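Pumilio homolog 23 (Arabidopsis thaliana, PDB 5WZJ) specifically recognises a sequence of 18S rRNA through its superhelix of Pumilio repeats and probably regulates translation and mRNA stability. Local coordinates at residues A[416-421]-A[456-461]; A[527-532]-A[551-556]. All coordinates share one frame; numbering follows the deposited sequence.

Both contacts lie in the C-terminal half of the chain, on the same side of the chain's centre, and follow one another in series: contact 1 closes before contact 2 opens. Contact 1 joins the loop between helices 405-410 and 427-436 to helix 456-463, in Pumilio repeat 7. Contact 2 joins the end of helix 518-530 and the start of helix 532-537 to helix 550-555. Their centres are about 31 Å apart and their nearest atoms about 9 Å apart, without touching. They tie two separate places along the C-terminal part of the superhelix: the first holds a loop to a helix through an aromatic stack, the second joins helical segments through a surface salt bridge and apolar contacts.

Contact 1. Residues A[416-421]-A[456-461]; sequences TWEWAP and AEYITE
The indole N-H of W419 is taken up by a water that lies 3.0 Å from NE1, and the same water donates to OE1 of E461, a bridge between loop and helix that uses no direct hydrogen bond. E461 reaches this water with a chain bent at chi2 (-69°), while its CB lies at the edge of the indole, 3.9 Å from W419 CZ2. The bulk of the contact is aromatic. The ring of Y458 lies flat over one face of W419 in an offset stack, with its ring centre 4.0 Å from that of the six-membered ring and the two planes only 5° apart. The two side chains run in opposite directions, so that the phenol end of Y458 comes back over the root of the tryptophan, with OH 3.6 Å from W419 CB, while Y458 CB makes a CH-pi contact over the six-membered ring. This pairing fastens segment 416-421, part of the loop between helices 405-410 and 427-436, to helix 456-463, which belongs to the seventh Pumilio repeat, one of the helical units that pack together into the right-handed superhelix of the family. With CG anti to the backbone N (chi1 -163°) the indole is carried toward the helix, where its broad flat face overlaps much of the phenol ring; tyrosine supplies a flat ring to match it. F404 packs edge-to-face with W419, and K455 makes a cation-pi contact with Y458. E418 comes up beside the phenol, but its OE1 stays 3.9 Å from Y458 OH, too long for a hydrogen bond. On the helix itself, E457 O accepts from both E461 N and T460 OG1, 3.0 Å away, the threonine hydroxyl lying above the carbonyl plane.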
ATOM      1  N   THR A 416      -5.318 -36.467  -2.471  1.00 37.88           N
ATOM      2  CA  THR A 416      -5.944 -36.747  -1.186  1.00 40.64           C
ATOM      3  C   THR A 416      -6.052 -35.525  -0.281  1.00 35.81           C
ATOM      4  O   THR A 416      -6.754 -35.592   0.733  1.00 42.13           O
ATOM      5  CB  THR A 416      -5.176 -37.856  -0.445  1.00 39.78           C
ATOM      6  OG1 THR A 416      -3.841 -37.412  -0.163  1.00 42.40           O
ATOM      7  CG2 THR A 416      -5.105 -39.107  -1.305  1.00 39.23           C
ATOM      8  N   TRP A 417      -5.389 -34.419  -0.618  1.00 28.46           N
ATOM      9  CA  TRP A 417      -5.494 -33.203   0.178  1.00 28.60           C
ATOM     10  C   TRP A 417      -6.942 -32.726   0.229  1.00 26.14           C
ATOM     11  O   TRP A 417      -7.655 -32.751  -0.776  1.00 32.10           O
ATOM     12  CB  TRP A 417      -4.596 -32.105  -0.407  1.00 28.31           C
ATOM     13  CG  TRP A 417      -4.549 -30.887   0.455  1.00 29.18           C
ATOM     14  CD1 TRP A 417      -3.615 -30.596   1.405  1.00 29.77           C
ATOM     15  CD2 TRP A 417      -5.487 -29.800   0.463  1.00 26.54           C
ATOM     16  NE1 TRP A 417      -3.910 -29.394   2.011  1.00 30.70           N
ATOM     17  CE2 TRP A 417      -5.052 -28.882   1.448  1.00 29.54           C
ATOM     18  CE3 TRP A 417      -6.647 -29.512  -0.265  1.00 26.00           C
ATOM     19  CZ2 TRP A 417      -5.742 -27.693   1.726  1.00 25.93           C
ATOM     20  CZ3 TRP A 417      -7.335 -28.325   0.013  1.00 23.74           C
ATOM     21  CH2 TRP A 417      -6.882 -27.439   1.002  1.00 22.94           C
ATOM     22  N   GLU A 418      -7.383 -32.300   1.411  1.00 30.32           N
ATOM     23  CA  GLU A 418      -8.748 -31.806   1.529  1.00 32.60           C
ATOM     24  C   GLU A 418      -8.834 -30.500   2.299  1.00 29.78           C
ATOM     25  O   GLU A 418      -9.754 -29.711   2.074  1.00 25.49           O
ATOM     26  CB  GLU A 418      -9.631 -32.842   2.214  1.00 38.75           C
ATOM     27  CG  GLU A 418      -9.976 -34.029   1.356  1.00 54.06           C
ATOM     28  CD  GLU A 418     -10.990 -34.921   2.023  1.00 63.05           C
ATOM     29  OE1 GLU A 418     -11.783 -34.400   2.839  1.00 61.53           O
ATOM     30  OE2 GLU A 418     -10.978 -36.140   1.743  1.00 68.78           O
ATOM     31  N   TRP A 419      -7.906 -30.280   3.228  1.00 29.77           N
ATOM     32  CA  TRP A 419      -8.027 -29.203   4.207  1.00 26.30           C
ATOM     33  C   TRP A 419      -6.683 -29.061   4.913  1.00 30.18           C
ATOM     34  O   TRP A 419      -5.834 -29.956   4.834  1.00 36.20           O
ATOM     35  CB  TRP A 419      -9.157 -29.502   5.213  1.00 27.11           C
ATOM     36  CG  TRP A 419      -9.646 -28.315   6.012  1.00 29.37           C
ATOM     37  CD1 TRP A 419      -9.468 -28.091   7.354  1.00 29.42           C
ATOM     38  CD2 TRP A 419     -10.411 -27.202   5.521  1.00 24.16           C
ATOM     39  NE1 TRP A 419     -10.056 -26.904   7.719  1.00 27.81           N
ATOM     40  CE2 TRP A 419     -10.644 -26.341   6.614  1.00 26.74           C
ATOM     41  CE3 TRP A 419     -10.911 -26.846   4.265  1.00 22.14           C
ATOM     42  CZ2 TRP A 419     -11.359 -25.152   6.488  1.00 23.20           C
ATOM     43  CZ3 TRP A 419     -11.625 -25.659   4.141  1.00 25.84           C
ATOM     44  CH2 TRP A 419     -11.837 -24.826   5.249  1.00 25.10           C
ATOM     45  N   ALA A 420      -6.499 -27.929   5.610  1.00 27.86           N
ATOM     46  CA  ALA A 420      -5.331 -27.696   6.466  1.00 26.67           C
ATOM     47  C   ALA A 420      -5.824 -27.319   7.858  1.00 29.12           C
ATOM     48  O   ALA A 420      -5.883 -26.131   8.208  1.00 29.69           O
ATOM     49  CB  ALA A 420      -4.417 -26.613   5.887  1.00 29.32           C
ATOM     50  N   PRO A 421      -6.183 -28.306   8.680  1.00 29.22           N
ATOM     51  CA  PRO A 421      -6.869 -28.006   9.947  1.00 29.35           C
ATOM     52  C   PRO A 421      -6.060 -27.065  10.831  1.00 30.52           C
ATOM     53  O   PRO A 421      -4.869 -27.275  11.076  1.00 33.40           O
ATOM     54  CB  PRO A 421      -7.042 -29.388  10.594  1.00 35.63           C
ATOM     55  CG  PRO A 421      -6.923 -30.363   9.468  1.00 36.06           C
ATOM     56  CD  PRO A 421      -5.952 -29.752   8.506  1.00 35.49           C
ATOM     57  N   ALA A 456     -20.404 -27.772   7.422  1.00 20.67           N
ATOM     58  CA  ALA A 456     -20.528 -26.745   8.453  1.00 19.92           C
ATOM     59  C   ALA A 456     -19.198 -26.463   9.136  1.00 23.96           C
ATOM     60  O   ALA A 456     -18.835 -25.298   9.345  1.00 25.57           O
ATOM     61  CB  ALA A 456     -21.588 -27.167   9.486  1.00 21.89           C
ATOM     62  N   GLU A 457     -18.431 -27.506   9.460  1.00 23.32           N
ATOM     63  CA  GLU A 457     -17.207 -27.252  10.217  1.00 29.70           C
ATOM     64  C   GLU A 457     -16.171 -26.499   9.384  1.00 23.47           C
ATOM     65  O   GLU A 457     -15.451 -25.642   9.915  1.00 25.51           O
ATOM     66  CB  GLU A 457     -16.636 -28.554  10.766  1.00 36.68           C
ATOM     67  CG  GLU A 457     -16.238 -29.564   9.738  1.00 50.93           C
ATOM     68  CD  GLU A 457     -15.713 -30.832  10.383  1.00 62.12           C
ATOM     69  OE1 GLU A 457     -14.561 -30.809  10.884  1.00 59.00           O
ATOM     70  OE2 GLU A 457     -16.467 -31.837  10.403  1.00 62.57           O
ATOM     71  N   TYR A 458     -16.075 -26.792   8.081  1.00 19.78           N
ATOM     72  CA  TYR A 458     -15.157 -26.034   7.229  1.00 21.41           C
ATOM     73  C   TYR A 458     -15.616 -24.583   7.060  1.00 24.28           C
ATOM     74  O   TYR A 458     -14.791 -23.661   7.076  1.00 20.35           O
ATOM     75  CB  TYR A 458     -15.021 -26.696   5.856  1.00 23.07           C
ATOM     76  CG  TYR A 458     -14.236 -28.005   5.812  1.00 28.13           C
ATOM     77  CD1 TYR A 458     -13.546 -28.482   6.921  1.00 31.28           C
ATOM     78  CD2 TYR A 458     -14.179 -28.750   4.635  1.00 34.62           C
ATOM     79  CE1 TYR A 458     -12.830 -29.682   6.863  1.00 34.95           C
ATOM     80  CE2 TYR A 458     -13.468 -29.933   4.563  1.00 34.98           C
ATOM     81  CZ  TYR A 458     -12.796 -30.395   5.675  1.00 44.20           C
ATOM     82  OH  TYR A 458     -12.095 -31.577   5.582  1.00 58.74           O
ATOM     83  N   ILE A 459     -16.928 -24.362   6.883  1.00 23.41           N
ATOM     84  CA  ILE A 459     -17.444 -23.001   6.738  1.00 23.50           C
ATOM     85  C   ILE A 459     -17.233 -22.198   8.021  1.00 21.38           C
ATOM     86  O   ILE A 459     -16.885 -21.014   7.972  1.00 19.39           O
ATOM     87  CB  ILE A 459     -18.930 -23.028   6.321  1.00 26.53           C
ATOM     88  CG1 ILE A 459     -19.070 -23.507   4.876  1.00 38.21           C
ATOM     89  CG2 ILE A 459     -19.549 -21.651   6.441  1.00 33.15           C
ATOM     90  CD1 ILE A 459     -20.519 -23.509   4.333  1.00 41.05           C
ATOM     91  N   THR A 460     -17.448 -22.814   9.189  1.00 20.16           N
ATOM     92  CA  THR A 460     -17.207 -22.073  10.429  1.00 20.93           C
ATOM     93  C   THR A 460     -15.721 -21.798  10.619  1.00 20.53           C
ATOM     94  O   THR A 460     -15.338 -20.702  11.045  1.00 22.37           O
ATOM     95  CB  THR A 460     -17.770 -22.820  11.643  1.00 21.63           C
ATOM     96  OG1 THR A 460     -17.059 -24.043  11.815  1.00 35.87           O
ATOM     97  CG2 THR A 460     -19.231 -23.129  11.450  1.00 20.73           C
ATOM     98  N   GLU A 461     -14.863 -22.769  10.289  1.00 20.32           N
ATOM     99  CA  GLU A 461     -13.425 -22.510  10.316  1.00 25.14           C
ATOM    100  C   GLU A 461     -13.050 -21.351   9.396  1.00 25.70           C
ATOM    101  O   GLU A 461     -12.178 -20.536   9.733  1.00 20.28           O
ATOM    102  CB  GLU A 461     -12.648 -23.764   9.918  1.00 24.79           C
ATOM    103  CG  GLU A 461     -12.688 -24.860  10.952  1.00 34.61           C
ATOM    104  CD  GLU A 461     -11.902 -24.500  12.192  1.00 37.59           C
ATOM    105  OE1 GLU A 461     -10.673 -24.735  12.194  1.00 39.72           O
ATOM    106  OE2 GLU A 461     -12.511 -23.969  13.148  1.00 35.92           O
TER
HETATM  107  O   HOH W   1      -9.452 -25.219  10.067  1.00 29.89           O

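Contact 2. Residues A[527-532]-A[551-556]; sequences ELLDVK and DGYASR
With CG anti to the backbone N in both L529 (chi1 -164°) and K532 (chi1 -176°), the two side chains reach from the end of helix 518-530 and the first turn of helix 532-537 to helix 550-555. The extended lysine crosses D551 at about a right angle and brings NZ to 3.0 Å from OD1, a salt bridge whose hydrogen bond is weak. Its long chain suits the span between the helices, while the short aspartate, starting out facing away, turns its carboxylate back close to its own helix. Leucine, branched at its end, serves two neighbours: CD1 packs on A554 CB at 3.8 Å, and CD2 lies 3.8 Å from Y553 CD2, oblique to the ring. Alanine's small CB lets the leucine come close to the helix, and Y553 is packed edge-to-face against W560. Were K532 an alanine, the D551 carboxylate would probably lose its charge partner across this contact. The contact lies at the protein surface near the C-terminal end of the modelled chain, and helix 541-547 intervenes in sequence. The K532–D551 pair is probably held largely by charge attraction, which solvent is likely to temper at this surface.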
ATOM      1  N   GLU A 527     -27.920 -16.399  20.116  1.00 27.77           N
ATOM      2  CA  GLU A 527     -26.567 -16.886  20.363  1.00 27.80           C
ATOM      3  C   GLU A 527     -25.680 -15.797  20.964  1.00 28.15           C
ATOM      4  O   GLU A 527     -24.875 -16.075  21.863  1.00 32.97           O
ATOM      5  CB  GLU A 527     -25.960 -17.437  19.072  1.00 22.69           C
ATOM      6  CG  GLU A 527     -26.620 -18.733  18.625  1.00 23.13           C
ATOM      7  CD  GLU A 527     -25.932 -19.373  17.426  1.00 24.63           C
ATOM      8  OE1 GLU A 527     -26.638 -19.923  16.550  1.00 28.78           O
ATOM      9  OE2 GLU A 527     -24.687 -19.331  17.358  1.00 25.58           O
ATOM     10  N   LEU A 528     -25.808 -14.554  20.491  1.00 23.38           N
ATOM     11  CA  LEU A 528     -25.014 -13.478  21.082  1.00 26.98           C
ATOM     12  C   LEU A 528     -25.434 -13.214  22.522  1.00 35.57           C
ATOM     13  O   LEU A 528     -24.604 -12.826  23.355  1.00 36.05           O
ATOM     14  CB  LEU A 528     -25.144 -12.194  20.265  1.00 26.32           C
ATOM     15  CG  LEU A 528     -24.718 -12.236  18.793  1.00 35.15           C
ATOM     16  CD1 LEU A 528     -24.408 -10.843  18.283  1.00 28.29           C
ATOM     17  CD2 LEU A 528     -23.542 -13.170  18.593  1.00 35.78           C
ATOM     18  N   LEU A 529     -26.717 -13.412  22.825  1.00 29.26           N
ATOM     19  CA  LEU A 529     -27.197 -13.253  24.190  1.00 35.55           C
ATOM     20  C   LEU A 529     -26.441 -14.168  25.152  1.00 38.32           C
ATOM     21  O   LEU A 529     -26.069 -13.748  26.253  1.00 36.98           O
ATOM     22  CB  LEU A 529     -28.702 -13.526  24.223  1.00 35.76           C
ATOM     23  CG  LEU A 529     -29.522 -13.087  25.430  1.00 44.33           C
ATOM     24  CD1 LEU A 529     -29.104 -11.699  25.895  1.00 45.46           C
ATOM     25  CD2 LEU A 529     -30.996 -13.119  25.053  1.00 43.22           C
ATOM     26  N   ASP A 530     -26.169 -15.411  24.740  1.00 36.61           N
ATOM     27  CA  ASP A 530     -25.472 -16.355  25.607  1.00 43.53           C
ATOM     28  C   ASP A 530     -24.047 -15.927  25.935  1.00 41.37           C
ATOM     29  O   ASP A 530     -23.502 -16.373  26.948  1.00 45.73           O
ATOM     30  CB  ASP A 530     -25.440 -17.742  24.968  1.00 49.49           C
ATOM     31  CG  ASP A 530     -26.803 -18.402  24.941  1.00 60.69           C
ATOM     32  OD1 ASP A 530     -27.612 -18.151  25.859  1.00 60.15           O
ATOM     33  OD2 ASP A 530     -27.062 -19.180  23.998  1.00 66.90           O
ATOM     34  N   VAL A 531     -23.419 -15.100  25.105  1.00 40.98           N
ATOM     35  CA  VAL A 531     -22.044 -14.672  25.342  1.00 34.76           C
ATOM     36  C   VAL A 531     -21.971 -13.170  25.591  1.00 33.66           C
ATOM     37  O   VAL A 531     -20.911 -12.566  25.439  1.00 37.76           O
ATOM     38  CB  VAL A 531     -21.124 -15.093  24.179  1.00 38.60           C
ATOM     39  CG1 VAL A 531     -21.211 -16.601  23.944  1.00 39.53           C
ATOM     40  CG2 VAL A 531     -21.478 -14.333  22.899  1.00 34.84           C
ATOM     41  N   LYS A 532     -23.103 -12.563  25.980  1.00 31.82           N
ATOM     42  CA  LYS A 532     -23.195 -11.108  26.042  1.00 35.57           C
ATOM     43  C   LYS A 532     -22.179 -10.517  27.011  1.00 43.56           C
ATOM     44  O   LYS A 532     -21.647  -9.426  26.768  1.00 42.50           O
ATOM     45  CB  LYS A 532     -24.607 -10.692  26.449  1.00 40.65           C
ATOM     46  CG  LYS A 532     -24.809  -9.189  26.454  1.00 48.45           C
ATOM     47  CD  LYS A 532     -25.864  -8.762  27.465  1.00 55.24           C
ATOM     48  CE  LYS A 532     -25.719  -7.278  27.792  1.00 61.43           C
ATOM     49  NZ  LYS A 532     -26.622  -6.865  28.904  1.00 62.85           N
ATOM     50  N   ASP A 551     -29.824  -6.143  23.829  1.00 30.11           N
ATOM     51  CA  ASP A 551     -30.530  -5.851  25.076  1.00 36.78           C
ATOM     52  C   ASP A 551     -32.042  -5.820  24.865  1.00 35.20           C
ATOM     53  O   ASP A 551     -32.801  -6.345  25.689  1.00 29.50           O
ATOM     54  CB  ASP A 551     -30.052  -4.519  25.661  1.00 38.87           C
ATOM     55  CG  ASP A 551     -28.641  -4.591  26.223  1.00 43.56           C
ATOM     56  OD1 ASP A 551     -28.182  -5.701  26.565  1.00 42.61           O
ATOM     57  OD2 ASP A 551     -27.996  -3.529  26.333  1.00 49.76           O
ATOM     58  N   GLY A 552     -32.497  -5.208  23.763  1.00 31.04           N
ATOM     59  CA  GLY A 552     -33.926  -5.156  23.487  1.00 26.90           C
ATOM     60  C   GLY A 552     -34.519  -6.519  23.183  1.00 30.04           C
ATOM     61  O   GLY A 552     -35.670  -6.799  23.534  1.00 31.35           O
ATOM     62  N   TYR A 553     -33.746  -7.385  22.520  1.00 26.84           N
ATOM     63  CA  TYR A 553     -34.190  -8.755  22.294  1.00 24.17           C
ATOM     64  C   TYR A 553     -34.375  -9.503  23.613  1.00 29.67           C
ATOM     65  O   TYR A 553     -35.348 -10.247  23.784  1.00 31.78           O
ATOM     66  CB  TYR A 553     -33.197  -9.502  21.392  1.00 25.22           C
ATOM     67  CG  TYR A 553     -33.533 -10.966  21.263  1.00 28.26           C
ATOM     68  CD1 TYR A 553     -34.678 -11.375  20.587  1.00 35.20           C
ATOM     69  CD2 TYR A 553     -32.734 -11.938  21.851  1.00 30.50           C
ATOM     70  CE1 TYR A 553     -35.001 -12.716  20.481  1.00 39.24           C
ATOM     71  CE2 TYR A 553     -33.051 -13.285  21.752  1.00 31.03           C
ATOM     72  CZ  TYR A 553     -34.184 -13.668  21.068  1.00 38.96           C
ATOM     73  OH  TYR A 553     -34.511 -15.005  20.972  1.00 45.75           O
ATOM     74  N   ALA A 554     -33.449  -9.321  24.557  1.00 32.23           N
ATOM     75  CA  ALA A 554     -33.569 -10.005  25.841  1.00 36.35           C
ATOM     76  C   ALA A 554     -34.763  -9.493  26.640  1.00 39.89           C
ATOM     77  O   ALA A 554     -35.497 -10.282  27.247  1.00 41.40           O
ATOM     78  CB  ALA A 554     -32.280  -9.835  26.649  1.00 30.69           C
ATOM     79  N   SER A 555     -34.973  -8.175  26.647  1.00 39.65           N
ATOM     80  CA  SER A 555     -35.941  -7.550  27.543  1.00 40.62           C
ATOM     81  C   SER A 555     -37.343  -7.479  26.944  1.00 39.01           C
ATOM     82  O   SER A 555     -38.316  -7.807  27.626  1.00 47.47           O
ATOM     83  CB  SER A 555     -35.454  -6.151  27.944  1.00 41.48           C
ATOM     84  OG  SER A 555     -35.422  -5.265  26.840  1.00 43.84           O
ATOM     85  N   ARG A 556     -37.476  -7.057  25.685  1.00 36.33           N
ATOM     86  CA  ARG A 556     -38.772  -6.982  25.001  1.00 33.75           C
ATOM     87  C   ARG A 556     -38.706  -7.750  23.689  1.00 29.56           C
ATOM     88  O   ARG A 556     -38.754  -7.151  22.607  1.00 28.37           O
ATOM     89  CB  ARG A 556     -39.192  -5.534  24.727  1.00 34.90           C
ATOM     90  CG  ARG A 556     -39.186  -4.597  25.909  1.00 34.21           C
ATOM     91  CD  ARG A 556     -40.149  -5.053  26.976  1.00 34.61           C
ATOM     92  NE  ARG A 556     -41.547  -4.689  26.736  1.00 32.84           N
ATOM     93  CZ  ARG A 556     -42.156  -3.646  27.303  1.00 36.61           C
ATOM     94  NH1 ARG A 556     -43.438  -3.407  27.059  1.00 30.16           N
ATOM     95  NH2 ARG A 556     -41.486  -2.844  28.123  1.00 38.36           N
TER